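Local coordinates for putative type VI secretion protein (Escherichia coli, PDB 6SKI), which is a phospholipase effector of the type VI secretion system, loaded on the VgrG spike and probably hydrolysing membrane phospholipids of target cells, at residues A[94-106]-A[313-326]. Numbering follows the deposited sequence.
Sequences SYRGYYSNIHWLN and IGGGYNPVGSPLQE
Y98 and P319 show how a proline can meet an aromatic ring: P319 sets its CD-CG edge on the face of the Y98 ring, the two side chains crossing at about a right angle. CD of P319 stands 3.8 Å from the centroid of the Y98 ring and almost exactly on its normal, a CH-pi contact, while CG lies over the CE2 and CZ side of the same face. A chi1 of -164° swings the Y98 ring away from its own N and beside its carbonyl carbon, against Y317 O and the CA of N318; the opposite face receives CD2 of Y99, off toward the rim. Beside this ring, Y98 N reaches O of G316 at 3.0 Å from well above the carbonyl plane.

Further along, Y95 and E326 also cross at about a right angle. The Y95 hydroxyl gives a hydrogen bond to OE2 of E326, 2.5 Å from OH. OE2 sits in the plane of the Y95 ring, at its edge, and takes the hydroxyl on its syn lone pair; the ring and carboxylate planes stand 52° apart. The anti lone pair of OE2 takes the backbone N of N318 at 3.1 Å, so two donors grip one carboxylate oxygen from its two sides, which should limit its rotation.

Toward the helix, the main chains meet directly, N101 N reaching O of G314 at 2.7 Å. The N101 amide adds a weak bond from ND2 to I313 O, but its stronger partner is A417 O, in the first turn of helix 416-431.

The 313-326 loop, which comes soon after H310 of a possible Ser-His-Asp triad, is tied by N101 to the start of helix 101-108 and by Y98 N to the loop before it, while one carboxylate shared by two donors and one CH-pi contact hold its farther part.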
loop_
_atom_site.group_PDB
_atom_site.type_symbol
_atom_site.label_atom_id
_atom_site.label_comp_id
_atom_site.label_asym_id
_atom_site.label_seq_id
_atom_site.Cartn_x
_atom_site.Cartn_y
_atom_site.Cartn_z
ATOM N N SER A 94 18.977 -6.102 4.451
ATOM C CA SER A 94 17.787 -6.882 4.136
ATOM C C SER A 94 17.338 -6.641 2.703
ATOM O O SER A 94 18.036 -5.993 1.924
ATOM C CB SER A 94 16.651 -6.547 5.104
ATOM O OG SER A 94 16.605 -7.471 6.176
ATOM N N TYR A 95 16.167 -7.169 2.364
ATOM C CA TYR A 95 15.636 -7.026 1.018
ATOM C C TYR A 95 15.112 -5.613 0.800
ATOM O O TYR A 95 14.359 -5.085 1.623
ATOM C CB TYR A 95 14.523 -8.045 0.783
ATOM C CG TYR A 95 13.743 -7.840 -0.496
ATOM C CD1 TYR A 95 12.473 -7.284 -0.474
ATOM C CD2 TYR A 95 14.274 -8.208 -1.721
ATOM C CE1 TYR A 95 11.757 -7.098 -1.638
ATOM C CE2 TYR A 95 13.565 -8.026 -2.888
ATOM C CZ TYR A 95 12.308 -7.470 -2.842
ATOM O OH TYR A 95 11.598 -7.286 -4.005
ATOM N N ARG A 96 15.517 -5.001 -0.307
ATOM C CA ARG A 96 14.960 -3.735 -0.756
ATOM C C ARG A 96 14.117 -3.969 -1.999
ATOM O O ARG A 96 14.558 -4.630 -2.944
ATOM C CB ARG A 96 16.054 -2.714 -1.064
ATOM C CG ARG A 96 15.526 -1.299 -1.202
ATOM C CD ARG A 96 16.468 -0.419 -2.003
ATOM N NE ARG A 96 16.252 1.004 -1.751
ATOM C CZ ARG A 96 16.466 1.611 -0.586
ATOM N NH1 ARG A 96 16.927 0.933 0.456
ATOM N NH2 ARG A 96 16.232 2.909 -0.468
ATOM N N GLY A 97 12.906 -3.414 -2.000
ATOM C CA GLY A 97 12.003 -3.571 -3.117
ATOM C C GLY A 97 12.235 -2.534 -4.195
ATOM O O GLY A 97 13.106 -1.672 -4.106
ATOM N N TYR A 98 11.428 -2.633 -5.239
ATOM C CA TYR A 98 11.464 -1.715 -6.363
ATOM C C TYR A 98 10.229 -0.826 -6.313
ATOM O O TYR A 98 9.388 -0.942 -5.420
ATOM C CB TYR A 98 11.552 -2.493 -7.677
ATOM C CG TYR A 98 11.966 -1.679 -8.878
ATOM C CD1 TYR A 98 13.108 -0.899 -8.854
ATOM C CD2 TYR A 98 11.220 -1.708 -10.045
ATOM C CE1 TYR A 98 13.488 -0.162 -9.953
ATOM C CE2 TYR A 98 11.594 -0.978 -11.148
ATOM C CZ TYR A 98 12.728 -0.206 -11.098
ATOM O OH TYR A 98 13.102 0.525 -12.198
ATOM N N TYR A 99 10.129 0.075 -7.282
ATOM C CA TYR A 99 8.965 0.940 -7.376
ATOM C C TYR A 99 7.706 0.106 -7.562
ATOM O O TYR A 99 7.667 -0.813 -8.383
ATOM C CB TYR A 99 9.136 1.910 -8.541
ATOM C CG TYR A 99 10.187 2.958 -8.297
ATOM C CD1 TYR A 99 10.195 3.699 -7.127
ATOM C CD2 TYR A 99 11.180 3.202 -9.233
ATOM C CE1 TYR A 99 11.154 4.657 -6.898
ATOM C CE2 TYR A 99 12.146 4.158 -9.012
ATOM C CZ TYR A 99 12.128 4.883 -7.843
ATOM O OH TYR A 99 13.090 5.840 -7.616
ATOM N N SER A 100 6.674 0.427 -6.791
ATOM C CA SER A 100 5.412 -0.292 -6.881
ATOM C C SER A 100 4.585 0.300 -8.012
ATOM O O SER A 100 5.013 1.217 -8.716
ATOM C CB SER A 100 4.670 -0.237 -5.552
ATOM O OG SER A 100 4.830 1.023 -4.933
ATOM N N ASN A 101 3.372 -0.206 -8.191
ATOM C CA ASN A 101 2.469 0.342 -9.187
ATOM C C ASN A 101 1.777 1.599 -8.695
ATOM O O ASN A 101 1.269 2.371 -9.513
ATOM C CB ASN A 101 1.421 -0.701 -9.579
ATOM C CG ASN A 101 1.907 -1.632 -10.660
ATOM O OD1 ASN A 101 2.915 -1.371 -11.310
ATOM N ND2 ASN A 101 1.197 -2.732 -10.855
ATOM N N ILE A 102 1.769 1.831 -7.383
ATOM C CA ILE A 102 1.264 3.089 -6.852
ATOM C C ILE A 102 2.226 4.219 -7.180
ATOM O O ILE A 102 1.807 5.342 -7.479
ATOM C CB ILE A 102 1.017 2.962 -5.338
ATOM C CG1 ILE A 102 -0.046 1.900 -5.071
ATOM C CG2 ILE A 102 0.598 4.291 -4.749
ATOM C CD1 ILE A 102 -1.362 2.195 -5.730
ATOM N N HIS A 103 3.528 3.935 -7.157
ATOM C CA HIS A 103 4.515 4.911 -7.603
ATOM C C HIS A 103 4.269 5.320 -9.050
ATOM O O HIS A 103 4.281 6.509 -9.385
ATOM C CB HIS A 103 5.919 4.333 -7.445
ATOM C CG HIS A 103 7.005 5.247 -7.916
ATOM N ND1 HIS A 103 7.534 5.177 -9.186
ATOM C CD2 HIS A 103 7.673 6.239 -7.284
ATOM C CE1 HIS A 103 8.471 6.097 -9.320
ATOM N NE2 HIS A 103 8.577 6.753 -8.180
ATOM N N TRP A 104 4.034 4.341 -9.921
ATOM C CA TRP A 104 3.849 4.635 -11.336
ATOM C C TRP A 104 2.515 5.320 -11.589
ATOM O O TRP A 104 2.414 6.184 -12.464
ATOM C CB TRP A 104 3.963 3.350 -12.147
ATOM C CG TRP A 104 5.316 2.741 -12.075
ATOM C CD1 TRP A 104 5.626 1.495 -11.632
ATOM C CD2 TRP A 104 6.553 3.352 -12.453
ATOM N NE1 TRP A 104 6.978 1.288 -11.706
ATOM C CE2 TRP A 104 7.570 2.416 -12.209
ATOM C CE3 TRP A 104 6.896 4.601 -12.975
ATOM C CZ2 TRP A 104 8.908 2.686 -12.469
ATOM C CZ3 TRP A 104 8.222 4.867 -13.231
ATOM C CH2 TRP A 104 9.213 3.915 -12.978
ATOM N N LEU A 105 1.478 4.940 -10.843
ATOM C CA LEU A 105 0.203 5.635 -10.956
ATOM C C LEU A 105 0.329 7.080 -10.500
ATOM O O LEU A 105 -0.281 7.978 -11.090
ATOM C CB LEU A 105 -0.860 4.909 -10.139
ATOM C CG LEU A 105 -1.487 3.666 -10.760
ATOM C CD1 LEU A 105 -2.338 2.961 -9.733
ATOM C CD2 LEU A 105 -2.299 4.003 -11.986
ATOM N N ASN A 106 1.109 7.325 -9.447
ATOM C CA ASN A 106 1.366 8.689 -9.003
ATOM C C ASN A 106 2.112 9.477 -10.072
ATOM O O ASN A 106 1.762 10.622 -10.374
ATOM C CB ASN A 106 2.148 8.666 -7.691
ATOM C CG ASN A 106 2.228 10.023 -7.035
ATOM O OD1 ASN A 106 1.264 10.498 -6.443
ATOM N ND2 ASN A 106 3.388 10.655 -7.132
ATOM N N ILE A 313 1.416 -8.075 -8.708
ATOM C CA ILE A 313 0.188 -7.348 -8.962
ATOM C C ILE A 313 0.337 -5.890 -8.565
ATOM O O ILE A 313 -0.086 -4.992 -9.293
ATOM C CB ILE A 313 -0.999 -8.004 -8.224
ATOM C CG1 ILE A 313 -1.138 -9.467 -8.638
ATOM C CG2 ILE A 313 -2.277 -7.236 -8.472
ATOM C CD1 ILE A 313 -1.521 -9.679 -10.069
ATOM N N GLY A 314 0.958 -5.633 -7.420
ATOM C CA GLY A 314 1.162 -4.270 -6.999
ATOM C C GLY A 314 2.535 -3.701 -7.256
ATOM O O GLY A 314 2.787 -2.550 -6.891
ATOM N N GLY A 315 3.431 -4.462 -7.869
ATOM C CA GLY A 315 4.778 -3.999 -8.116
ATOM C C GLY A 315 5.664 -4.120 -6.889
ATOM O O GLY A 315 5.203 -4.278 -5.761
ATOM N N GLY A 316 6.969 -4.038 -7.121
ATOM C CA GLY A 316 7.897 -4.088 -6.011
ATOM C C GLY A 316 9.062 -5.033 -6.198
ATOM O O GLY A 316 9.858 -5.226 -5.276
ATOM N N TYR A 317 9.175 -5.632 -7.377
ATOM C CA TYR A 317 10.251 -6.561 -7.685
ATOM C C TYR A 317 11.265 -5.874 -8.588
ATOM O O TYR A 317 10.889 -5.249 -9.583
ATOM C CB TYR A 317 9.716 -7.823 -8.360
ATOM C CG TYR A 317 9.061 -8.800 -7.414
ATOM C CD1 TYR A 317 9.739 -9.289 -6.311
ATOM C CD2 TYR A 317 7.773 -9.252 -7.640
ATOM C CE1 TYR A 317 9.147 -10.186 -5.452
ATOM C CE2 TYR A 317 7.177 -10.153 -6.790
ATOM C CZ TYR A 317 7.865 -10.614 -5.697
ATOM O OH TYR A 317 7.267 -11.513 -4.846
ATOM N N ASN A 318 12.541 -5.990 -8.234
ATOM C CA ASN A 318 13.591 -5.329 -8.992
ATOM C C ASN A 318 13.771 -5.984 -10.361
ATOM O O ASN A 318 13.494 -7.175 -10.533
ATOM C CB ASN A 318 14.899 -5.351 -8.211
ATOM C CG ASN A 318 14.699 -5.067 -6.745
ATOM O OD1 ASN A 318 14.102 -5.858 -6.026
ATOM N ND2 ASN A 318 15.183 -3.919 -6.296
ATOM N N PRO A 319 14.225 -5.223 -11.354
ATOM C CA PRO A 319 14.377 -5.770 -12.703
ATOM C C PRO A 319 15.487 -6.806 -12.789
ATOM O O PRO A 319 16.295 -6.981 -11.875
ATOM C CB PRO A 319 14.710 -4.529 -13.538
ATOM C CG PRO A 319 14.127 -3.404 -12.743
ATOM C CD PRO A 319 14.490 -3.777 -11.347
ATOM N N VAL A 320 15.511 -7.497 -13.931
ATOM C CA VAL A 320 16.413 -8.630 -14.124
ATOM C C VAL A 320 17.873 -8.194 -14.079
ATOM O O VAL A 320 18.731 -8.904 -13.539
ATOM C CB VAL A 320 16.073 -9.350 -15.442
ATOM C CG1 VAL A 320 17.312 -9.972 -16.060
ATOM C CG2 VAL A 320 15.036 -10.414 -15.192
ATOM N N GLY A 321 18.189 -7.031 -14.635
ATOM C CA GLY A 321 19.572 -6.621 -14.753
ATOM C C GLY A 321 20.109 -5.776 -13.621
ATOM O O GLY A 321 21.286 -5.402 -13.656
ATOM N N SER A 322 19.299 -5.472 -12.614
ATOM C CA SER A 322 19.764 -4.672 -11.499
ATOM C C SER A 322 20.688 -5.491 -10.602
ATOM O O SER A 322 20.682 -6.723 -10.646
ATOM C CB SER A 322 18.579 -4.148 -10.693
ATOM O OG SER A 322 17.677 -5.194 -10.382
ATOM N N PRO A 323 21.505 -4.824 -9.786
ATOM C CA PRO A 323 22.251 -5.549 -8.748
ATOM C C PRO A 323 21.352 -6.209 -7.723
ATOM O O PRO A 323 21.787 -7.149 -7.048
ATOM C CB PRO A 323 23.105 -4.445 -8.116
ATOM C CG PRO A 323 23.335 -3.510 -9.254
ATOM C CD PRO A 323 21.977 -3.435 -9.902
ATOM N N LEU A 324 20.111 -5.745 -7.590
ATOM C CA LEU A 324 19.141 -6.299 -6.656
ATOM C C LEU A 324 18.190 -7.257 -7.362
ATOM O O LEU A 324 17.031 -7.400 -6.968
ATOM C CB LEU A 324 18.362 -5.180 -5.972
ATOM C CG LEU A 324 19.060 -4.451 -4.826
ATOM C CD1 LEU A 324 18.126 -3.438 -4.197
ATOM C CD2 LEU A 324 19.548 -5.441 -3.786
ATOM N N GLN A 325 18.682 -7.911 -8.410
ATOM C CA GLN A 325 17.877 -8.818 -9.213
ATOM C C GLN A 325 17.241 -9.894 -8.342
ATOM O O GLN A 325 17.838 -10.381 -7.379
ATOM C CB GLN A 325 18.750 -9.460 -10.287
ATOM C CG GLN A 325 18.119 -10.606 -11.035
ATOM C CD GLN A 325 19.133 -11.369 -11.855
ATOM O OE1 GLN A 325 20.020 -12.026 -11.312
ATOM N NE2 GLN A 325 19.033 -11.254 -13.170
ATOM N N GLU A 326 16.015 -10.268 -8.694
ATOM C CA GLU A 326 15.266 -11.267 -7.945
ATOM C C GLU A 326 15.684 -12.654 -8.408
ATOM O O GLU A 326 15.307 -13.096 -9.497
ATOM C CB GLU A 326 13.765 -11.058 -8.111
ATOM C CG GLU A 326 13.330 -9.630 -7.891
ATOM C CD GLU A 326 13.085 -9.334 -6.431
ATOM O OE1 GLU A 326 13.238 -10.256 -5.605
ATOM O OE2 GLU A 326 12.731 -8.187 -6.103
#